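Long-range contacts in sporulation inhibitor of replication protein SirA (Bacillus subtilis, PDB 4TPS), which inhibits initiation of DNA replication during sporulation, binding domain I of the initiator DnaA and preventing overinitiation so that the cell stays diploid: residues Y14-F20 against Y57-P63; M31-Q36 against L133-F137; H68-K72 against Q82-Y87. All coordinates share one frame; numbering follows the deposited sequence.

How the interactions relate
Interactions 1 and 2 lie side by side, their centres about 13 Å apart, and share the sheet in which strands 9-16 and 132-136 are neighbours; Y14 and I16 of the first touch F35, L133 and M135 of the second. Their segments alternate along the chain. Interaction 3 follows interaction 1 in sequence and is nested within the loop closed by interaction 2. Its centre is about 21 Å from that of interaction 1 and about 24 Å from that of interaction 2, on the other side of the chain's centre from interaction 2. One sheet thus carries helices 18-23, 28-39 and 45-58 in one region and helix 64-75 in another, and interaction 1 touches the chain of another protein.

Interaction 1 of 3, residues Y14-F20 against Y57-P63; sequences YLIKEEF and YITQPIP
K17 holds Y57 and I58 through its ammonium and its backbone N. Its NZ donates to Y57 O at 2.8 Å, in the plane of that carbonyl, and also sits 4.9 Å from the centroid of the Y57 ring, over its face, as a cation-pi contact. The chain of K17, extended beyond CG, runs CD and CE past Y57 O and puts the ammonium at that oxygen, while K17 N donates to I58 O at 2.9 Å in an almost straight bond. Next to this, F20 receives the CG2 methyl of I58 over the centre of one face, 3.5 Å from the centroid; with I58 CG1 set between backbone N and carbonyl carbon (chi1 70°), CG2 is the branch that meets the ring. F20 and Y57 touch rim to rim, planes at 90°. Further along, Q60 N donates to L15 O at 2.8 Å, one water links L15 N to Q60 O, and L15 CD2 rests 3.8 Å from Q60 CB. T59 CG2 lies near both Y14 CD2 and I16 CD1, while T59 OG1 is hydrogen-bonded to I55 O and to H105 ND1. Beyond the chain, Y57 OH is hydrogen-bonded to a polar side chain of another protein, whose aromatic side chains pack on F20, Y57 and I58. Short antiparallel pairing beside two docked helices here forms part of a protein-binding surface, consistent with recognition of DnaA domain I.

Interaction 2 of 3, residues M31-Q36 against L133-F137; sequences MFELFQ and LAMDF
M135 reaches from the strand to F32 and F35, and its sulfur makes Met-aromatic contacts with both rings, each approached obliquely. SD lies 4.4 Å from the centroid of the F35 ring, and the bend at the end of the M135 chain (chi3 -79°) brings CE over a face of that ring, offset toward the rim, in a CH-pi contact. M135 CG meets the edge of F32, 3.9 Å from F32 CD1. Ring against ring, F32 and F137 meet obliquely with planes at 46°, F32 CE1 coming within 3.5 Å of F137 CD1; Y142 stacks on F32, and Y12 meets F137. The F137 ring also packs against the helix backbone, its CE1 3.5 Å from Q36 N, while Q36 CB and F35 CB touch its CD1 and CZ. M31 CB and CE each come within 4.1 Å of L133 CD2. An exchange of F35 for alanine would probably open a gap between helix and sheet, depriving the M135 methyl of its supporting ring face and Y14 of an aromatic neighbour. No hydrogen bond joins the segments, so the join is apolar: the axes of segments 31-36 and 133-136 run 60° apart in direction and approach to 9.9 Å, where helix 28-39 packs on the sheet. This is the hydrophobic core between a helix and an antiparallel sheet, as in alpha+beta folds.

Interaction 3 of 3, residues H68-K72 against Q82-Y87; sequences HQRLK and QLDYIY
L71 lays its CD1 methyl over one face of the Y87 ring, a CH-pi contact with CD1 3.7 Å from Y87 CE1. The opposite face of the ring is covered by Q82 CG, also offset toward the rim, so the phenol is sandwiched between the helix and its own hairpin. At its far end, Y87 OH is held by two helix side chains. H68 ND1 approaches at the edge of the phenol, near its plane, in a hydrogen bond of 2.7 Å to Y87 OH, and K72 NZ donates to Y87 OH at 2.8 Å. Bends late in the K72 chain (chi4 -49°) turn the ammonium back to this point, where it also donates to Q82 OE1 at 2.6 Å, from above the amide carbonyl plane rather than along a lone pair. The other end of that amide is fixed too: Q82 NE2 donates to D84 O at 2.9 Å, on a lone pair and nearly straight (168°), which holds the amide with OE1 facing the lysine. H68 CE1 comes within 3.2 Å of D84 O near the imidazole plane, while one water joins H68 NE2 to D84 OD1. A second water, over the centre of one H68 ring face, accepts from Q82 NE2 and more weakly from K72 NZ. The lysine charge would be expected to polarise both the phenol oxygen and the amide carbonyl. Farther out, F100, F121 and V124 pack on L71, M102 on H68, and Y80 on K72 and Y87. L83 to I86 form a type II' turn with paired backbone bonds between L83 and I86: a tight two-residue beta-hairpin, its end tied by polar side chains to helix 64-75 where this helix packs on the sheet.

Interaction 1 of 3, residues Y14-F20 against Y57-P63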
loop_
_atom_site.group_PDB
_atom_site.type_symbol
_atom_site.label_atom_id
_atom_site.label_comp_id
_atom_site.label_asym_id
_atom_site.label_seq_id
_atom_site.Cartn_x
_atom_site.Cartn_y
_atom_site.Cartn_z
ATOM N N TYR A 14 2.552 -3.494 -7.761
ATOM C CA TYR A 14 1.834 -2.230 -7.455
ATOM C C TYR A 14 2.730 -1.023 -7.688
ATOM O O TYR A 14 3.949 -1.110 -7.593
ATOM C CB TYR A 14 1.378 -2.238 -5.978
ATOM C CG TYR A 14 0.241 -3.176 -5.671
ATOM C CD1 TYR A 14 0.475 -4.533 -5.404
ATOM C CD2 TYR A 14 -1.040 -2.703 -5.548
ATOM C CE1 TYR A 14 -0.568 -5.376 -5.057
ATOM C CE2 TYR A 14 -2.108 -3.541 -5.204
ATOM C CZ TYR A 14 -1.866 -4.880 -4.978
ATOM O OH TYR A 14 -2.875 -5.706 -4.648
ATOM N N LEU A 15 2.075 0.094 -8.030
ATOM C CA LEU A 15 2.719 1.374 -8.231
ATOM C C LEU A 15 2.628 2.133 -6.891
ATOM O O LEU A 15 1.526 2.577 -6.489
ATOM C CB LEU A 15 2.015 2.132 -9.336
ATOM C CG LEU A 15 2.682 3.418 -9.771
ATOM C CD1 LEU A 15 4.147 3.225 -10.072
ATOM C CD2 LEU A 15 1.949 4.048 -10.945
ATOM N N ILE A 16 3.735 2.182 -6.181
ATOM C CA ILE A 16 3.759 2.714 -4.795
ATOM C C ILE A 16 3.913 4.248 -4.858
ATOM O O ILE A 16 4.672 4.793 -5.652
ATOM C CB ILE A 16 4.919 2.117 -3.967
ATOM C CG1 ILE A 16 4.941 0.583 -4.015
ATOM C CG2 ILE A 16 4.898 2.633 -2.517
ATOM C CD1 ILE A 16 3.665 -0.058 -3.565
ATOM N N LYS A 17 3.146 4.951 -4.016
ATOM C CA LYS A 17 3.334 6.373 -3.904
ATOM C C LYS A 17 4.683 6.703 -3.347
ATOM O O LYS A 17 5.219 6.046 -2.413
ATOM C CB LYS A 17 2.240 6.967 -3.045
ATOM C CG LYS A 17 0.849 6.999 -3.659
ATOM C CD LYS A 17 -0.159 7.656 -2.741
ATOM C CE LYS A 17 -1.547 7.839 -3.343
ATOM N NZ LYS A 17 -2.428 8.412 -2.294
ATOM N N GLU A 18 5.260 7.758 -3.922
ATOM C CA GLU A 18 6.553 8.277 -3.522
ATOM C C GLU A 18 6.746 8.439 -2.004
ATOM O O GLU A 18 7.760 8.053 -1.452
ATOM C CB GLU A 18 6.719 9.645 -4.210
ATOM C CG GLU A 18 7.116 9.525 -5.678
ATOM C CD GLU A 18 6.013 9.319 -6.719
ATOM O OE1 GLU A 18 4.896 8.889 -6.362
ATOM O OE2 GLU A 18 6.297 9.567 -7.934
ATOM N N GLU A 19 5.722 8.954 -1.320
ATOM C CA GLU A 19 5.874 9.209 0.090
ATOM C C GLU A 19 6.137 7.919 0.861
ATOM O O GLU A 19 6.908 7.872 1.809
ATOM C CB GLU A 19 4.605 9.939 0.589
ATOM C CG GLU A 19 4.500 10.152 2.053
ATOM C CD GLU A 19 3.245 10.936 2.420
ATOM O OE1 GLU A 19 2.155 10.726 1.783
ATOM O OE2 GLU A 19 3.349 11.765 3.366
ATOM N N PHE A 20 5.409 6.869 0.486
ATOM C CA PHE A 20 5.546 5.568 1.163
ATOM C C PHE A 20 6.777 4.786 0.746
ATOM O O PHE A 20 7.394 4.115 1.585
ATOM C CB PHE A 20 4.231 4.798 0.982
ATOM C CG PHE A 20 3.139 5.418 1.809
ATOM C CD1 PHE A 20 3.023 5.077 3.146
ATOM C CD2 PHE A 20 2.306 6.385 1.279
ATOM C CE1 PHE A 20 2.068 5.718 3.949
ATOM C CE2 PHE A 20 1.385 7.018 2.088
ATOM C CZ PHE A 20 1.237 6.649 3.379
ATOM N N TYR A 57 -4.628 3.529 -0.249
ATOM C CA TYR A 57 -4.018 4.788 0.101
ATOM C C TYR A 57 -2.573 4.929 -0.344
ATOM O O TYR A 57 -2.158 5.995 -0.831
ATOM C CB TYR A 57 -4.205 5.051 1.599
ATOM C CG TYR A 57 -3.840 6.469 2.020
ATOM C CD1 TYR A 57 -2.521 6.858 2.227
ATOM C CD2 TYR A 57 -4.821 7.427 2.191
ATOM C CE1 TYR A 57 -2.206 8.189 2.611
ATOM C CE2 TYR A 57 -4.518 8.728 2.575
ATOM C CZ TYR A 57 -3.231 9.103 2.782
ATOM O OH TYR A 57 -2.880 10.373 3.195
ATOM N N ILE A 58 -1.778 3.858 -0.227
ATOM C CA ILE A 58 -0.340 3.969 -0.454
ATOM C C ILE A 58 0.067 3.683 -1.903
ATOM O O ILE A 58 1.224 3.772 -2.220
ATOM C CB ILE A 58 0.482 3.055 0.502
ATOM C CG1 ILE A 58 0.300 1.557 0.152
ATOM C CG2 ILE A 58 0.089 3.323 1.981
ATOM C CD1 ILE A 58 1.317 0.684 0.889
ATOM N N THR A 59 -0.893 3.321 -2.738
ATOM C CA THR A 59 -0.620 2.989 -4.111
ATOM C C THR A 59 -1.326 3.949 -5.063
ATOM O O THR A 59 -2.307 4.643 -4.699
ATOM C CB THR A 59 -1.030 1.517 -4.426
ATOM O OG1 THR A 59 -2.425 1.321 -4.247
ATOM C CG2 THR A 59 -0.283 0.535 -3.555
ATOM N N GLN A 60 -0.847 3.967 -6.314
ATOM C CA GLN A 60 -1.412 4.799 -7.385
ATOM C C GLN A 60 -2.178 3.926 -8.349
ATOM O O GLN A 60 -1.808 2.765 -8.558
ATOM C CB GLN A 60 -0.286 5.495 -8.173
ATOM C CG GLN A 60 0.588 6.350 -7.263
ATOM C CD GLN A 60 1.460 7.337 -8.014
ATOM O OE1 GLN A 60 1.734 7.167 -9.158
ATOM N NE2 GLN A 60 1.856 8.409 -7.347
ATOM N N PRO A 61 -3.195 4.487 -8.985
ATOM C CA PRO A 61 -3.859 3.750 -10.071
ATOM C C PRO A 61 -2.842 3.444 -11.195
ATOM O O PRO A 61 -1.962 4.279 -11.519
ATOM C CB PRO A 61 -4.941 4.702 -10.563
ATOM C CG PRO A 61 -4.968 5.841 -9.665
ATOM C CD PRO A 61 -3.761 5.834 -8.775
ATOM N N ILE A 62 -2.998 2.282 -11.813
ATOM C CA ILE A 62 -2.129 1.972 -12.964
ATOM C C ILE A 62 -2.538 2.919 -14.138
ATOM O O ILE A 62 -3.688 3.113 -14.353
ATOM C CB ILE A 62 -2.292 0.488 -13.362
ATOM C CG1 ILE A 62 -1.955 -0.475 -12.188
ATOM C CG2 ILE A 62 -1.475 0.161 -14.590
ATOM C CD1 ILE A 62 -0.587 -0.281 -11.537
ATOM N N PRO A 63 -1.578 3.536 -14.865
ATOM C CA PRO A 63 -1.968 4.450 -15.974
ATOM C C PRO A 63 -2.253 3.624 -17.208
ATOM O O PRO A 63 -1.360 3.311 -17.978
ATOM C CB PRO A 63 -0.733 5.391 -16.115
ATOM C CG PRO A 63 0.401 4.515 -15.622
ATOM C CD PRO A 63 -0.136 3.595 -14.567
HETATM O O HOH W 1 -0.709 0.376 -7.742
HETATM O O HOH W 2 -4.670 6.360 -3.697
#

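Interaction 2 of 3, residues M31-Q36 against L133-F137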
loop_
_atom_site.group_PDB
_atom_site.type_symbol
_atom_site.label_atom_id
_atom_site.label_comp_id
_atom_site.label_asym_id
_atom_site.label_seq_id
_atom_site.Cartn_x
_atom_site.Cartn_y
_atom_site.Cartn_z
ATOM N N MET A 31 6.238 -3.734 3.599
ATOM C CA MET A 31 5.236 -3.552 2.536
ATOM C C MET A 31 4.879 -4.909 1.954
ATOM O O MET A 31 3.718 -5.195 1.769
ATOM C CB MET A 31 5.712 -2.617 1.396
ATOM C CG MET A 31 5.609 -1.154 1.762
ATOM S SD MET A 31 5.832 -0.028 0.404
ATOM C CE MET A 31 7.559 -0.307 0.121
ATOM N N PHE A 32 5.882 -5.754 1.734
ATOM C CA PHE A 32 5.602 -7.102 1.288
ATOM C C PHE A 32 4.592 -7.792 2.221
ATOM O O PHE A 32 3.647 -8.383 1.735
ATOM C CB PHE A 32 6.897 -7.912 1.217
ATOM C CG PHE A 32 6.689 -9.376 0.883
ATOM C CD1 PHE A 32 6.601 -9.748 -0.442
ATOM C CD2 PHE A 32 6.591 -10.357 1.849
ATOM C CE1 PHE A 32 6.396 -11.052 -0.799
ATOM C CE2 PHE A 32 6.377 -11.683 1.500
ATOM C CZ PHE A 32 6.344 -12.046 0.162
ATOM N N GLU A 33 4.800 -7.669 3.549
ATOM C CA GLU A 33 3.909 -8.320 4.500
ATOM C C GLU A 33 2.472 -7.759 4.449
ATOM O O GLU A 33 1.497 -8.487 4.557
ATOM C CB GLU A 33 4.487 -8.251 5.920
ATOM C CG GLU A 33 5.738 -9.121 6.041
ATOM C CD GLU A 33 6.305 -9.199 7.453
ATOM O OE1 GLU A 33 7.487 -8.832 7.625
ATOM O OE2 GLU A 33 5.580 -9.647 8.374
ATOM N N LEU A 34 2.337 -6.460 4.257
ATOM C CA LEU A 34 1.030 -5.824 4.073
ATOM C C LEU A 34 0.286 -6.374 2.842
ATOM O O LEU A 34 -0.861 -6.814 2.906
ATOM C CB LEU A 34 1.160 -4.343 3.965
ATOM C CG LEU A 34 -0.161 -3.577 3.814
ATOM C CD1 LEU A 34 -0.905 -3.551 5.145
ATOM C CD2 LEU A 34 0.070 -2.159 3.328
ATOM N N PHE A 35 0.973 -6.375 1.732
ATOM C CA PHE A 35 0.418 -6.964 0.496
ATOM C C PHE A 35 0.094 -8.491 0.601
ATOM O O PHE A 35 -0.957 -8.948 0.158
ATOM C CB PHE A 35 1.304 -6.676 -0.684
ATOM C CG PHE A 35 1.271 -5.212 -1.111
ATOM C CD1 PHE A 35 0.175 -4.680 -1.729
ATOM C CD2 PHE A 35 2.344 -4.368 -0.891
ATOM C CE1 PHE A 35 0.148 -3.350 -2.148
ATOM C CE2 PHE A 35 2.312 -3.035 -1.268
ATOM C CZ PHE A 35 1.207 -2.530 -1.912
ATOM N N GLN A 36 0.962 -9.205 1.271
ATOM C CA GLN A 36 0.758 -10.631 1.471
ATOM C C GLN A 36 -0.481 -10.848 2.385
ATOM O O GLN A 36 -1.299 -11.734 2.121
ATOM C CB GLN A 36 1.995 -11.285 2.029
ATOM C CG GLN A 36 1.827 -12.798 2.258
ATOM C CD GLN A 36 3.094 -13.435 2.734
ATOM O OE1 GLN A 36 3.572 -13.202 3.869
ATOM N NE2 GLN A 36 3.673 -14.240 1.863
ATOM N N LEU A 133 6.695 -1.905 -7.350
ATOM C CA LEU A 133 7.114 -2.979 -6.439
ATOM C C LEU A 133 6.481 -4.309 -6.844
ATOM O O LEU A 133 5.264 -4.444 -6.856
ATOM C CB LEU A 133 6.667 -2.606 -5.042
ATOM C CG LEU A 133 7.142 -3.512 -3.907
ATOM C CD1 LEU A 133 8.670 -3.334 -3.691
ATOM C CD2 LEU A 133 6.401 -3.148 -2.608
ATOM N N ALA A 134 7.314 -5.272 -7.239
ATOM C CA ALA A 134 6.833 -6.565 -7.754
ATOM C C ALA A 134 7.077 -7.605 -6.653
ATOM O O ALA A 134 8.153 -7.642 -6.049
ATOM C CB ALA A 134 7.669 -6.952 -8.990
ATOM N N MET A 135 6.102 -8.487 -6.420
ATOM C CA MET A 135 6.188 -9.395 -5.320
ATOM C C MET A 135 5.623 -10.745 -5.736
ATOM O O MET A 135 4.469 -10.809 -6.219
ATOM C CB MET A 135 5.291 -8.875 -4.208
ATOM C CG MET A 135 5.738 -7.543 -3.564
ATOM S SD MET A 135 4.439 -6.710 -2.615
ATOM C CE MET A 135 3.489 -5.952 -3.909
ATOM N N ASP A 136 6.413 -11.804 -5.503
ATOM C CA ASP A 136 5.930 -13.211 -5.675
ATOM C C ASP A 136 5.777 -13.802 -4.272
ATOM O O ASP A 136 6.760 -14.022 -3.580
ATOM C CB ASP A 136 6.909 -13.991 -6.551
ATOM C CG ASP A 136 6.411 -15.412 -6.853
ATOM O OD1 ASP A 136 5.715 -15.984 -6.025
ATOM O OD2 ASP A 136 6.745 -15.993 -7.944
ATOM N N PHE A 137 4.527 -14.020 -3.855
ATOM C CA PHE A 137 4.202 -14.498 -2.530
ATOM C C PHE A 137 4.426 -16.015 -2.402
ATOM O O PHE A 137 4.364 -16.545 -1.311
ATOM C CB PHE A 137 2.717 -14.227 -2.227
ATOM C CG PHE A 137 2.345 -12.766 -2.280
ATOM C CD1 PHE A 137 2.997 -11.838 -1.454
ATOM C CD2 PHE A 137 1.403 -12.328 -3.121
ATOM C CE1 PHE A 137 2.702 -10.505 -1.519
ATOM C CE2 PHE A 137 1.107 -10.985 -3.197
ATOM C CZ PHE A 137 1.763 -10.082 -2.405
#

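Interaction 3 of 3, residues H68-K72 against Q82-Y87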
loop_
_atom_site.group_PDB
_atom_site.type_symbol
_atom_site.label_atom_id
_atom_site.label_comp_id
_atom_site.label_asym_id
_atom_site.label_seq_id
_atom_site.Cartn_x
_atom_site.Cartn_y
_atom_site.Cartn_z
ATOM N N HIS A 68 -0.911 0.695 -22.253
ATOM C CA HIS A 68 -1.295 0.097 -23.511
ATOM C C HIS A 68 -0.355 0.589 -24.618
ATOM O O HIS A 68 0.130 -0.204 -25.435
ATOM C CB HIS A 68 -2.693 0.459 -23.928
ATOM C CG HIS A 68 -3.764 -0.329 -23.278
ATOM N ND1 HIS A 68 -3.839 -1.693 -23.370
ATOM C CD2 HIS A 68 -4.883 0.063 -22.623
ATOM C CE1 HIS A 68 -4.929 -2.124 -22.762
ATOM N NE2 HIS A 68 -5.583 -1.074 -22.313
ATOM N N GLN A 69 -0.119 1.906 -24.658
ATOM C CA GLN A 69 0.733 2.467 -25.690
ATOM C C GLN A 69 2.149 1.916 -25.642
ATOM O O GLN A 69 2.716 1.512 -26.673
ATOM C CB GLN A 69 0.700 3.962 -25.601
ATOM C CG GLN A 69 -0.715 4.484 -25.876
ATOM C CD GLN A 69 -0.938 5.961 -25.567
ATOM O OE1 GLN A 69 -0.339 6.526 -24.647
ATOM N NE2 GLN A 69 -1.851 6.594 -26.332
ATOM N N ARG A 70 2.717 1.920 -24.449
ATOM C CA ARG A 70 4.063 1.418 -24.267
ATOM C C ARG A 70 4.220 -0.072 -24.556
ATOM O O ARG A 70 5.231 -0.507 -25.191
ATOM C CB ARG A 70 4.550 1.745 -22.840
ATOM C CG ARG A 70 4.740 3.221 -22.552
ATOM C CD ARG A 70 5.929 3.758 -23.342
ATOM N NE ARG A 70 6.227 5.179 -23.070
ATOM C CZ ARG A 70 7.096 5.628 -22.168
ATOM N NH1 ARG A 70 7.808 4.800 -21.408
ATOM N NH2 ARG A 70 7.278 6.946 -22.038
ATOM N N LEU A 71 3.235 -0.837 -24.138
ATOM C CA LEU A 71 3.242 -2.283 -24.439
ATOM C C LEU A 71 3.162 -2.566 -25.931
ATOM O O LEU A 71 3.924 -3.390 -26.462
ATOM C CB LEU A 71 2.091 -2.977 -23.710
ATOM C CG LEU A 71 2.281 -3.102 -22.185
ATOM C CD1 LEU A 71 0.925 -3.376 -21.540
ATOM C CD2 LEU A 71 3.285 -4.188 -21.851
ATOM N N LYS A 72 2.235 -1.929 -26.614
ATOM C CA LYS A 72 2.072 -2.190 -28.036
ATOM C C LYS A 72 3.291 -1.806 -28.812
ATOM O O LYS A 72 3.661 -2.496 -29.769
ATOM C CB LYS A 72 0.892 -1.432 -28.590
ATOM C CG LYS A 72 -0.461 -1.991 -28.150
ATOM C CD LYS A 72 -1.557 -1.413 -29.038
ATOM C CE LYS A 72 -2.784 -1.021 -28.248
ATOM N NZ LYS A 72 -3.140 -2.146 -27.367
ATOM N N GLN A 82 -3.444 -9.468 -27.324
ATOM C CA GLN A 82 -4.082 -8.637 -26.332
ATOM C C GLN A 82 -5.551 -9.040 -26.255
ATOM O O GLN A 82 -6.244 -9.083 -27.305
ATOM C CB GLN A 82 -3.977 -7.158 -26.760
ATOM C CG GLN A 82 -4.622 -6.204 -25.797
ATOM C CD GLN A 82 -4.830 -4.815 -26.342
ATOM O OE1 GLN A 82 -4.379 -4.460 -27.450
ATOM N NE2 GLN A 82 -5.533 -3.999 -25.557
ATOM N N LEU A 83 -6.025 -9.173 -25.023
ATOM C CA LEU A 83 -7.451 -9.307 -24.709
ATOM C C LEU A 83 -7.829 -8.216 -23.670
ATOM O O LEU A 83 -7.698 -8.382 -22.496
ATOM C CB LEU A 83 -7.798 -10.753 -24.304
ATOM C CG LEU A 83 -9.204 -11.029 -23.804
ATOM C CD1 LEU A 83 -10.274 -10.545 -24.727
ATOM C CD2 LEU A 83 -9.409 -12.519 -23.526
ATOM N N ASP A 84 -8.171 -7.052 -24.198
ATOM C CA ASP A 84 -8.386 -5.805 -23.464
ATOM C C ASP A 84 -7.209 -5.507 -22.518
ATOM O O ASP A 84 -6.149 -5.104 -22.960
ATOM C CB ASP A 84 -9.718 -5.839 -22.728
ATOM C CG ASP A 84 -10.118 -4.455 -22.155
ATOM O OD1 ASP A 84 -9.510 -3.400 -22.466
ATOM O OD2 ASP A 84 -11.090 -4.439 -21.440
ATOM N N TYR A 85 -7.376 -5.763 -21.233
ATOM C CA TYR A 85 -6.316 -5.472 -20.244
ATOM C C TYR A 85 -5.293 -6.562 -20.005
ATOM O O TYR A 85 -4.432 -6.415 -19.120
ATOM C CB TYR A 85 -6.939 -4.996 -18.917
ATOM C CG TYR A 85 -7.872 -5.974 -18.297
ATOM C CD1 TYR A 85 -7.399 -6.915 -17.420
ATOM C CD2 TYR A 85 -9.264 -5.947 -18.580
ATOM C CE1 TYR A 85 -8.240 -7.825 -16.811
ATOM C CE2 TYR A 85 -10.110 -6.876 -18.006
ATOM C CZ TYR A 85 -9.578 -7.805 -17.110
ATOM O OH TYR A 85 -10.341 -8.730 -16.482
ATOM N N ILE A 86 -5.404 -7.666 -20.758
ATOM C CA ILE A 86 -4.508 -8.821 -20.688
ATOM C C ILE A 86 -3.640 -8.846 -21.924
ATOM O O ILE A 86 -4.140 -8.737 -23.075
ATOM C CB ILE A 86 -5.305 -10.136 -20.591
ATOM C CG1 ILE A 86 -6.215 -10.133 -19.381
ATOM C CG2 ILE A 86 -4.383 -11.337 -20.576
ATOM C CD1 ILE A 86 -7.318 -11.174 -19.402
ATOM N N TYR A 87 -2.326 -8.980 -21.699
ATOM C CA TYR A 87 -1.339 -9.228 -22.744
ATOM C C TYR A 87 -0.674 -10.540 -22.509
ATOM O O TYR A 87 -0.323 -10.855 -21.410
ATOM C CB TYR A 87 -0.301 -8.103 -22.811
ATOM C CG TYR A 87 -0.825 -6.779 -23.371
ATOM C CD1 TYR A 87 -1.671 -5.979 -22.635
ATOM C CD2 TYR A 87 -0.459 -6.337 -24.637
ATOM C CE1 TYR A 87 -2.128 -4.792 -23.147
ATOM C CE2 TYR A 87 -0.903 -5.137 -25.148
ATOM C CZ TYR A 87 -1.758 -4.380 -24.403
ATOM O OH TYR A 87 -2.198 -3.183 -24.906
HETATM O O HOH W 3 -8.020 -1.521 -20.981
HETATM O O HOH W 4 -6.332 -1.305 -26.589
#